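Local atomic coordinates of tyrocidine synthase 2 (Brevibacillus parabrevis, PDB entry 6TA8), a protein that belongs to the nonribosomal peptide synthetases and contains a domain of the two-lobed condensation-domain family, the part modelled here. Residues A[164-175]-A[317-325]; A[204-214]-A[305-313]. All coordinates share one frame; numbering follows the deposited sequence.

Contact 1 of 2, residues A[164-175]-A[317-325]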
loop_
_atom_site.group_PDB
_atom_site.type_symbol
_atom_site.label_atom_id
_atom_site.label_comp_id
_atom_site.label_asym_id
_atom_site.label_seq_id
_atom_site.Cartn_x
_atom_site.Cartn_y
_atom_site.Cartn_z
ATOM N N HIS A 164 4.919 -2.938 8.029
ATOM C CA HIS A 164 4.854 -2.350 6.696
ATOM C C HIS A 164 6.225 -2.029 6.111
ATOM O O HIS A 164 6.307 -1.696 4.925
ATOM C CB HIS A 164 4.002 -1.081 6.733
ATOM C CG HIS A 164 3.376 -0.732 5.418
ATOM N ND1 HIS A 164 3.792 -1.283 4.225
ATOM C CD2 HIS A 164 2.364 0.112 5.110
ATOM C CE1 HIS A 164 3.061 -0.795 3.239
ATOM N NE2 HIS A 164 2.188 0.055 3.749
ATOM N N LEU A 165 7.295 -2.123 6.902
ATOM C CA LEU A 165 8.617 -1.744 6.423
ATOM C C LEU A 165 9.219 -2.751 5.451
ATOM O O LEU A 165 10.268 -2.459 4.868
ATOM C CB LEU A 165 9.565 -1.553 7.609
ATOM C CG LEU A 165 9.647 -0.148 8.206
ATOM C CD1 LEU A 165 10.508 -0.156 9.460
ATOM C CD2 LEU A 165 10.194 0.838 7.183
ATOM N N VAL A 166 8.595 -3.913 5.257
ATOM C CA VAL A 166 9.193 -4.970 4.447
ATOM C C VAL A 166 8.170 -5.597 3.506
ATOM O O VAL A 166 8.450 -6.620 2.871
ATOM C CB VAL A 166 9.831 -6.052 5.340
ATOM C CG1 VAL A 166 11.091 -5.526 6.012
ATOM C CG2 VAL A 166 8.831 -6.543 6.377
ATOM N N VAL A 167 6.980 -5.000 3.406
ATOM C CA VAL A 167 5.911 -5.536 2.570
ATOM C C VAL A 167 5.118 -4.389 1.963
ATOM O O VAL A 167 5.066 -3.283 2.506
ATOM C CB VAL A 167 4.952 -6.467 3.354
ATOM C CG1 VAL A 167 5.575 -7.839 3.567
ATOM C CG2 VAL A 167 4.560 -5.831 4.677
ATOM N N ASP A 168 4.487 -4.666 0.825
ATOM C CA ASP A 168 3.536 -3.749 0.210
ATOM C C ASP A 168 2.466 -4.579 -0.496
ATOM O O ASP A 168 2.393 -5.799 -0.325
ATOM C CB ASP A 168 4.247 -2.763 -0.729
ATOM C CG ASP A 168 5.026 -3.452 -1.839
ATOM O OD1 ASP A 168 5.036 -4.698 -1.900
ATOM O OD2 ASP A 168 5.635 -2.733 -2.658
ATOM N N GLY A 169 1.638 -3.910 -1.300
ATOM C CA GLY A 169 0.513 -4.593 -1.926
ATOM C C GLY A 169 0.939 -5.734 -2.831
ATOM O O GLY A 169 0.392 -6.837 -2.761
ATOM N N VAL A 170 1.924 -5.482 -3.698
ATOM C CA VAL A 170 2.385 -6.521 -4.615
ATOM C C VAL A 170 3.053 -7.655 -3.847
ATOM O O VAL A 170 2.921 -8.831 -4.209
ATOM C CB VAL A 170 3.326 -5.919 -5.675
ATOM C CG1 VAL A 170 3.894 -7.008 -6.573
ATOM C CG2 VAL A 170 2.593 -4.874 -6.503
ATOM N N SER A 171 3.772 -7.326 -2.769
ATOM C CA SER A 171 4.422 -8.357 -1.966
ATOM C C SER A 171 3.413 -9.326 -1.364
ATOM O O SER A 171 3.719 -10.510 -1.190
ATOM C CB SER A 171 5.260 -7.712 -0.860
ATOM O OG SER A 171 6.264 -6.869 -1.399
ATOM N N TRP A 172 2.209 -8.847 -1.044
ATOM C CA TRP A 172 1.193 -9.731 -0.483
ATOM C C TRP A 172 0.684 -10.728 -1.516
ATOM O O TRP A 172 0.340 -11.862 -1.161
ATOM C CB TRP A 172 0.035 -8.909 0.084
ATOM C CG TRP A 172 0.307 -8.369 1.455
ATOM C CD1 TRP A 172 0.579 -7.074 1.788
ATOM C CD2 TRP A 172 0.336 -9.112 2.679
ATOM N NE1 TRP A 172 0.775 -6.964 3.144
ATOM C CE2 TRP A 172 0.631 -8.203 3.713
ATOM C CE3 TRP A 172 0.141 -10.459 3.000
ATOM C CZ2 TRP A 172 0.736 -8.595 5.044
ATOM C CZ3 TRP A 172 0.245 -10.848 4.322
ATOM C CH2 TRP A 172 0.539 -9.919 5.329
ATOM N N ARG A 173 0.631 -10.333 -2.790
ATOM C CA ARG A 173 0.227 -11.272 -3.830
ATOM C C ARG A 173 1.260 -12.380 -4.000
ATOM O O ARG A 173 0.902 -13.538 -4.247
ATOM C CB ARG A 173 0.006 -10.536 -5.152
ATOM C CG ARG A 173 -0.725 -9.214 -5.010
ATOM C CD ARG A 173 -0.602 -8.384 -6.275
ATOM N NE ARG A 173 -1.883 -8.231 -6.956
ATOM C CZ ARG A 173 -2.616 -7.124 -6.923
ATOM N NH1 ARG A 173 -3.770 -7.066 -7.573
ATOM N NH2 ARG A 173 -2.191 -6.070 -6.239
ATOM N N ILE A 174 2.548 -12.045 -3.866
ATOM C CA ILE A 174 3.583 -13.075 -3.888
ATOM C C ILE A 174 3.451 -13.987 -2.676
ATOM O O ILE A 174 3.725 -15.189 -2.762
ATOM C CB ILE A 174 4.978 -12.425 -3.956
ATOM C CG1 ILE A 174 5.047 -11.429 -5.113
ATOM C CG2 ILE A 174 6.059 -13.483 -4.104
ATOM C CD1 ILE A 174 6.332 -10.635 -5.151
ATOM N N LEU A 175 3.025 -13.439 -1.536
ATOM C CA LEU A 175 2.829 -14.258 -0.344
ATOM C C LEU A 175 1.679 -15.238 -0.536
ATOM O O LEU A 175 1.798 -16.422 -0.196
ATOM C CB LEU A 175 2.577 -13.365 0.870
ATOM C CG LEU A 175 3.810 -12.853 1.612
ATOM C CD1 LEU A 175 3.400 -12.168 2.903
ATOM C CD2 LEU A 175 4.776 -13.992 1.890
ATOM N N THR A 317 10.217 -9.011 -9.780
ATOM C CA THR A 317 8.878 -9.565 -9.957
ATOM C C THR A 317 8.471 -10.427 -8.768
ATOM O O THR A 317 7.329 -10.348 -8.301
ATOM C CB THR A 317 8.807 -10.374 -11.254
ATOM O OG1 THR A 317 9.960 -11.217 -11.361
ATOM C CG2 THR A 317 8.750 -9.444 -12.459
ATOM N N ARG A 318 9.387 -11.257 -8.267
ATOM C CA ARG A 318 9.127 -12.120 -7.122
ATOM C C ARG A 318 9.761 -11.590 -5.839
ATOM O O ARG A 318 9.915 -12.346 -4.874
ATOM C CB ARG A 318 9.626 -13.537 -7.405
ATOM C CG ARG A 318 9.116 -14.133 -8.706
ATOM C CD ARG A 318 7.627 -14.413 -8.636
ATOM N NE ARG A 318 7.318 -15.460 -7.667
ATOM C CZ ARG A 318 6.089 -15.878 -7.385
ATOM N NH1 ARG A 318 5.046 -15.337 -8.001
ATOM N NH2 ARG A 318 5.901 -16.836 -6.487
ATOM N N THR A 319 10.136 -10.314 -5.812
ATOM C CA THR A 319 10.811 -9.727 -4.663
ATOM C C THR A 319 9.788 -9.121 -3.711
ATOM O O THR A 319 8.895 -8.380 -4.135
ATOM C CB THR A 319 11.812 -8.661 -5.111
ATOM O OG1 THR A 319 12.844 -9.270 -5.896
ATOM C CG2 THR A 319 12.441 -7.976 -3.905
ATOM N N ILE A 320 9.921 -9.439 -2.427
ATOM C CA ILE A 320 9.038 -8.926 -1.387
ATOM C C ILE A 320 9.738 -7.769 -0.688
ATOM O O ILE A 320 10.917 -7.871 -0.327
ATOM C CB ILE A 320 8.655 -10.033 -0.390
ATOM C CG1 ILE A 320 7.666 -11.003 -1.042
ATOM C CG2 ILE A 320 8.072 -9.444 0.888
ATOM C CD1 ILE A 320 7.148 -12.065 -0.108
ATOM N N GLY A 321 9.021 -6.666 -0.514
ATOM C CA GLY A 321 9.594 -5.490 0.111
ATOM C C GLY A 321 8.605 -4.350 0.062
ATOM O O GLY A 321 7.487 -4.487 -0.442
ATOM N N TRP A 322 9.033 -3.212 0.606
ATOM C CA TRP A 322 8.237 -1.984 0.587
ATOM C C TRP A 322 8.762 -1.116 -0.553
ATOM O O TRP A 322 9.682 -0.316 -0.379
ATOM C CB TRP A 322 8.299 -1.264 1.929
ATOM C CG TRP A 322 7.206 -0.249 2.108
ATOM C CD1 TRP A 322 6.121 -0.066 1.301
ATOM C CD2 TRP A 322 7.096 0.724 3.155
ATOM N NE1 TRP A 322 5.341 0.958 1.781
ATOM C CE2 TRP A 322 5.917 1.459 2.919
ATOM C CE3 TRP A 322 7.877 1.041 4.270
ATOM C CZ2 TRP A 322 5.501 2.491 3.757
ATOM C CZ3 TRP A 322 7.461 2.068 5.101
ATOM C CH2 TRP A 322 6.286 2.780 4.839
ATOM N N PHE A 323 8.164 -1.281 -1.731
ATOM C CA PHE A 323 8.580 -0.579 -2.937
ATOM C C PHE A 323 7.717 0.640 -3.239
ATOM O O PHE A 323 7.857 1.230 -4.314
ATOM C CB PHE A 323 8.557 -1.531 -4.136
ATOM C CG PHE A 323 9.654 -2.558 -4.123
ATOM C CD1 PHE A 323 9.624 -3.618 -3.230
ATOM C CD2 PHE A 323 10.709 -2.471 -5.015
ATOM C CE1 PHE A 323 10.632 -4.565 -3.222
ATOM C CE2 PHE A 323 11.718 -3.414 -5.013
ATOM C CZ PHE A 323 11.681 -4.462 -4.116
ATOM N N THR A 324 6.836 1.027 -2.317
ATOM C CA THR A 324 5.864 2.081 -2.586
ATOM C C THR A 324 6.553 3.386 -2.969
ATOM O O THR A 324 7.478 3.840 -2.291
ATOM C CB THR A 324 4.973 2.294 -1.360
ATOM O OG1 THR A 324 4.101 1.170 -1.202
ATOM C CG2 THR A 324 4.138 3.559 -1.511
ATOM N N SER A 325 6.100 3.980 -4.069
ATOM C CA SER A 325 6.593 5.267 -4.539
ATOM C C SER A 325 5.475 6.293 -4.441
ATOM O O SER A 325 4.371 6.063 -4.947
ATOM C CB SER A 325 7.099 5.171 -5.979
ATOM O OG SER A 325 6.019 5.118 -6.895
HETATM O O HOH W 1 1.951 2.051 1.008
#
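The His164 imidazole and the five-membered ring of Trp322 form an offset stack, planes at 27° and centroids 4.1 Å apart, with Trp322 CE2 over the rim of one imidazole face. On that same side of the indole lies His164 O, 3.1 Å from Trp322 CD2. At the indole's edge, in its plane, Leu165 CD2 meets Trp322 CZ3 at 3.6 Å, a methyl suited to a buried aromatic rim; a water in that plane also touches Thr324 OG1 and bonds weakly to His164 NE2. The His164 ring is fixed in rotation by ND1, which donates to Val167 O (2.9 Å) in the ring plane. The Phe323 ring meets Asp168 OD2 at its edge. The Arg318 guanidinium has Ile174 CG2 over its centre on one face, while its NH2 pairs with Asp178. Ile320 packs on the helix, its CD1 3.7 Å from Leu175 CD2.

Asp168, the N-cap of helix 169-187, carries the polar centre. OD1 takes Ser171 N nearly along its C-O axis, and Asp168 OD2 receives Phe323 N at 3.1 Å from above the carboxylate plane. Placing CG between backbone N and carbonyl carbon (chi1 58°) lets one carboxylate serve both. Gly321, lacking a side chain, lets the backbone come near, with a CA-H...O contact to Val166 O.

His164, Asp168 and Gly169 belong to the HHxxxDG signature of condensation domains. Gly321 O approaches Asp168 OD1 to 2.9 Å, acceptor against acceptor. Ser171 OG, 2.8 Å from Gly321 O, has a proton that could go to either oxygen; it and the charge of Arg307 on Asp168 OD2 probably offset this crowding.

Contact 2 of 2, residues A[204-214]-A[305-313]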
loop_
_atom_site.group_PDB
_atom_site.type_symbol
_atom_site.label_atom_id
_atom_site.label_comp_id
_atom_site.label_asym_id
_atom_site.label_seq_id
_atom_site.Cartn_x
_atom_site.Cartn_y
_atom_site.Cartn_z
ATOM N N TRP A 204 18.319 -4.159 -4.790
ATOM C CA TRP A 204 17.482 -3.069 -5.282
ATOM C C TRP A 204 17.875 -1.743 -4.642
ATOM O O TRP A 204 18.038 -0.732 -5.335
ATOM C CB TRP A 204 16.007 -3.382 -5.022
ATOM C CG TRP A 204 15.087 -2.227 -5.275
ATOM C CD1 TRP A 204 14.686 -1.283 -4.373
ATOM C CD2 TRP A 204 14.446 -1.895 -6.513
ATOM N NE1 TRP A 204 13.840 -0.383 -4.974
ATOM C CE2 TRP A 204 13.676 -0.737 -6.289
ATOM C CE3 TRP A 204 14.453 -2.464 -7.790
ATOM C CZ2 TRP A 204 12.920 -0.137 -7.292
ATOM C CZ3 TRP A 204 13.701 -1.867 -8.785
ATOM C CH2 TRP A 204 12.945 -0.716 -8.530
ATOM N N ALA A 205 18.032 -1.728 -3.315
ATOM C CA ALA A 205 18.418 -0.498 -2.631
ATOM C C ALA A 205 19.831 -0.068 -3.001
ATOM O O ALA A 205 20.125 1.133 -3.024
ATOM C CB ALA A 205 18.297 -0.675 -1.118
ATOM N N ALA A 206 20.717 -1.026 -3.283
ATOM C CA ALA A 206 22.057 -0.678 -3.742
ATOM C C ALA A 206 22.018 -0.064 -5.136
ATOM O O ALA A 206 22.720 0.917 -5.410
ATOM C CB ALA A 206 22.957 -1.912 -3.722
ATOM N N GLN A 207 21.207 -0.631 -6.032
ATOM C CA GLN A 207 21.061 -0.055 -7.363
ATOM C C GLN A 207 20.257 1.240 -7.322
ATOM O O GLN A 207 20.418 2.098 -8.196
ATOM C CB GLN A 207 20.405 -1.073 -8.300
ATOM C CG GLN A 207 20.141 -0.575 -9.716
ATOM C CD GLN A 207 21.359 0.058 -10.359
ATOM O OE1 GLN A 207 22.471 -0.460 -10.261
ATOM N NE2 GLN A 207 21.153 1.189 -11.022
ATOM N N LEU A 208 19.403 1.403 -6.308
ATOM C CA LEU A 208 18.595 2.613 -6.207
ATOM C C LEU A 208 19.453 3.845 -5.950
ATOM O O LEU A 208 19.105 4.944 -6.399
ATOM C CB LEU A 208 17.550 2.451 -5.104
ATOM C CG LEU A 208 16.314 3.348 -5.172
ATOM C CD1 LEU A 208 15.574 3.158 -6.485
ATOM C CD2 LEU A 208 15.399 3.055 -3.999
ATOM N N GLN A 209 20.570 3.687 -5.238
ATOM C CA GLN A 209 21.451 4.825 -4.992
ATOM C C GLN A 209 22.246 5.184 -6.242
ATOM O O GLN A 209 22.496 6.365 -6.507
ATOM C CB GLN A 209 22.385 4.521 -3.821
ATOM C CG GLN A 209 23.337 5.656 -3.471
ATOM C CD GLN A 209 22.612 6.927 -3.069
ATOM O OE1 GLN A 209 21.665 6.895 -2.283
ATOM N NE2 GLN A 209 23.057 8.055 -3.608
ATOM N N LYS A 210 22.653 4.178 -7.022
ATOM C CA LYS A 210 23.344 4.452 -8.277
ATOM C C LYS A 210 22.424 5.157 -9.265
ATOM O O LYS A 210 22.830 6.123 -9.922
ATOM C CB LYS A 210 23.881 3.152 -8.875
ATOM C CG LYS A 210 24.953 2.475 -8.038
ATOM C CD LYS A 210 25.337 1.128 -8.627
ATOM C CE LYS A 210 26.445 0.466 -7.823
ATOM N NZ LYS A 210 26.761 -0.896 -8.334
ATOM N N TYR A 211 21.180 4.688 -9.383
ATOM C CA TYR A 211 20.206 5.369 -10.228
ATOM C C TYR A 211 19.856 6.744 -9.676
ATOM O O TYR A 211 19.462 7.634 -10.438
ATOM C CB TYR A 211 18.950 4.507 -10.370
ATOM C CG TYR A 211 17.824 5.163 -11.137
ATOM C CD1 TYR A 211 17.853 5.238 -12.523
ATOM C CD2 TYR A 211 16.728 5.698 -10.474
ATOM C CE1 TYR A 211 16.824 5.835 -13.227
ATOM C CE2 TYR A 211 15.695 6.296 -11.168
ATOM C CZ TYR A 211 15.748 6.362 -12.544
ATOM O OH TYR A 211 14.719 6.956 -13.238
ATOM N N ALA A 212 19.994 6.937 -8.362
ATOM C CA ALA A 212 19.735 8.245 -7.772
ATOM C C ALA A 212 20.742 9.279 -8.256
ATOM O O ALA A 212 20.382 10.432 -8.517
ATOM C CB ALA A 212 19.761 8.148 -6.247
ATOM N N ASP A 213 22.008 8.885 -8.383
ATOM C CA ASP A 213 23.063 9.773 -8.847
ATOM C C ASP A 213 23.309 9.655 -10.344
ATOM O O ASP A 213 24.257 10.259 -10.856
ATOM C CB ASP A 213 24.356 9.500 -8.077
ATOM C CG ASP A 213 24.273 9.946 -6.631
ATOM O OD1 ASP A 213 23.706 11.030 -6.377
ATOM O OD2 ASP A 213 24.770 9.214 -5.749
ATOM N N SER A 214 22.483 8.892 -11.057
ATOM C CA SER A 214 22.601 8.815 -12.501
ATOM C C SER A 214 22.111 10.113 -13.139
ATOM O O SER A 214 21.571 11.003 -12.475
ATOM C CB SER A 214 21.811 7.623 -13.041
ATOM O OG SER A 214 20.416 7.833 -12.912
ATOM N N HIS A 305 3.424 1.278 -7.590
ATOM C CA HIS A 305 4.099 0.048 -7.186
ATOM C C HIS A 305 5.581 0.279 -6.930
ATOM O O HIS A 305 6.170 -0.376 -6.062
ATOM C CB HIS A 305 3.905 -1.035 -8.247
ATOM C CG HIS A 305 2.508 -1.565 -8.322
ATOM N ND1 HIS A 305 2.161 -2.639 -9.114
ATOM C CD2 HIS A 305 1.369 -1.172 -7.704
ATOM C CE1 HIS A 305 0.869 -2.882 -8.981
ATOM N NE2 HIS A 305 0.365 -2.007 -8.131
ATOM N N GLY A 306 6.199 1.198 -7.670
ATOM C CA GLY A 306 7.594 1.527 -7.463
ATOM C C GLY A 306 8.585 0.506 -7.966
ATOM O O GLY A 306 9.783 0.648 -7.704
ATOM N N ARG A 307 8.131 -0.523 -8.672
ATOM C CA ARG A 307 9.019 -1.537 -9.243
ATOM C C ARG A 307 9.354 -1.210 -10.693
ATOM O O ARG A 307 9.167 -2.023 -11.599
ATOM C CB ARG A 307 8.385 -2.917 -9.119
ATOM C CG ARG A 307 8.276 -3.423 -7.684
ATOM C CD ARG A 307 7.353 -4.629 -7.586
ATOM N NE ARG A 307 7.643 -5.459 -6.418
ATOM C CZ ARG A 307 7.075 -5.300 -5.227
ATOM N NH1 ARG A 307 6.181 -4.338 -5.038
ATOM N NH2 ARG A 307 7.398 -6.104 -4.221
ATOM N N GLU A 308 9.857 0.001 -10.923
ATOM C CA GLU A 308 10.135 0.486 -12.264
ATOM C C GLU A 308 11.580 0.183 -12.657
ATOM O O GLU A 308 12.355 -0.402 -11.896
ATOM C CB GLU A 308 9.847 1.984 -12.356
ATOM C CG GLU A 308 8.464 2.384 -11.870
ATOM C CD GLU A 308 7.364 1.965 -12.824
ATOM O OE1 GLU A 308 7.625 1.898 -14.045
ATOM O OE2 GLU A 308 6.237 1.701 -12.355
ATOM N N ASP A 309 11.947 0.593 -13.868
ATOM C CA ASP A 309 13.290 0.368 -14.394
ATOM C C ASP A 309 14.230 1.429 -13.836
ATOM O O ASP A 309 14.147 2.602 -14.210
ATOM C CB ASP A 309 13.271 0.394 -15.920
ATOM C CG ASP A 309 14.641 0.155 -16.529
ATOM O OD1 ASP A 309 15.525 -0.382 -15.830
ATOM O OD2 ASP A 309 14.832 0.506 -17.713
ATOM N N ILE A 310 15.123 1.019 -12.937
ATOM C CA ILE A 310 16.148 1.907 -12.403
ATOM C C ILE A 310 17.483 1.519 -13.021
ATOM O O ILE A 310 18.531 1.599 -12.369
ATOM C CB ILE A 310 16.200 1.849 -10.864
ATOM C CG1 ILE A 310 16.407 0.411 -10.385
ATOM C CG2 ILE A 310 14.926 2.430 -10.266
ATOM C CD1 ILE A 310 16.618 0.291 -8.891
ATOM N N GLN A 311 17.443 1.093 -14.287
ATOM C CA GLN A 311 18.606 0.614 -15.028
ATOM C C GLN A 311 19.185 -0.644 -14.388
ATOM O O GLN A 311 18.620 -1.172 -13.423
ATOM C CB GLN A 311 19.672 1.710 -15.137
ATOM C CG GLN A 311 19.186 2.976 -15.832
ATOM C CD GLN A 311 20.174 4.121 -15.726
ATOM O OE1 GLN A 311 21.214 4.002 -15.077
ATOM N NE2 GLN A 311 19.851 5.241 -16.362
ATOM N N ASN A 312 20.295 -1.138 -14.936
ATOM C CA ASN A 312 20.985 -2.354 -14.506
ATOM C C ASN A 312 20.161 -3.617 -14.725
ATOM O O ASN A 312 20.515 -4.677 -14.192
ATOM C CB ASN A 312 21.420 -2.273 -13.037
ATOM C CG ASN A 312 22.583 -3.192 -12.719
ATOM O OD1 ASN A 312 23.739 -2.771 -12.710
ATOM N ND2 ASN A 312 22.280 -4.458 -12.456
ATOM N N GLU A 313 19.074 -3.538 -15.499
ATOM C CA GLU A 313 18.249 -4.701 -15.842
ATOM C C GLU A 313 17.742 -5.423 -14.594
ATOM O O GLU A 313 17.689 -6.654 -14.546
ATOM C CB GLU A 313 19.009 -5.667 -16.754
ATOM C CG GLU A 313 19.613 -5.013 -17.987
ATOM C CD GLU A 313 21.129 -5.048 -17.977
ATOM O OE1 GLU A 313 21.701 -5.972 -17.362
ATOM O OE2 GLU A 313 21.749 -4.150 -18.587
#
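A single isoleucine is held between two aromatic faces. Ile310 sets its CD1 methyl over the six-membered ring of Trp204, 3.6 Å from the centroid and 10° off the normal. Its CA and CB lie over the face of the Tyr211 ring, Ile310 CB coming to 3.7 Å from Tyr211 CG. The methyl reaches Trp204 because CG1 occupies the slot between backbone N and carbonyl carbon (chi1 56°), leaving CG2 to turn to Tyr211 and to Leu208 CD1. A beta-branched residue suits the place, since its two arms can serve different neighbours at once. Backbone oxygens of the loop gather round the far end of the indole: Glu308 O lies in the ring plane at the edge, 3.4 Å from Trp204 CH2, and Gly306 O is close to CZ2.

The polar tie is made by Gln207, whose chain slides past Ile310 in the opposite direction. Gln207 NE2 donates to Ile310 O at 3.0 Å, nearly in line with the carbonyl, although that oxygen is tilted 27° from the amide plane. The bend at chi2 curls the amide back to this target and brings Gln207 OE1 to 3.5 Å from Asn312 CB. Glutamine fits here because it gives the helix an aliphatic stem to lie along the isoleucine and an N-H for the loop carbonyl.

The loop keeps its shape partly through Asp309 OD1, which accepts from Gln311 N at 2.9 Å. Gln311 NE2 is hydrogen-bonded to Glu216 OE1, just beyond the helix. The arrangement is an Asx turn presenting an isoleucine to one side of helix 201-212, within the loop joining strands 297-304 and 325-332 of the condensation-domain fold.

Along the chain contact 2 is nested inside contact 1: the order is 164-175, 204-214, 305-313, 317-325. The centres are about 16 Å apart, contact 1 about 9 Å and contact 2 about 20 Å from the centre of the chain. Helices 169-187 and 201-212 follow one another in sequence, and one loop, between antiparallel neighbours 297-304 and 325-332 of the six-stranded sheet, reaches both. Arg307, a residue of 305-313, reaches across to contact 1, its NH2 near Thr319 O in a probable hydrogen bond. The loop therefore connects the six-stranded sheet to the signature motif that begins at the end of strand 155-163 of the five-stranded sheet, bridging the two halves of the domain.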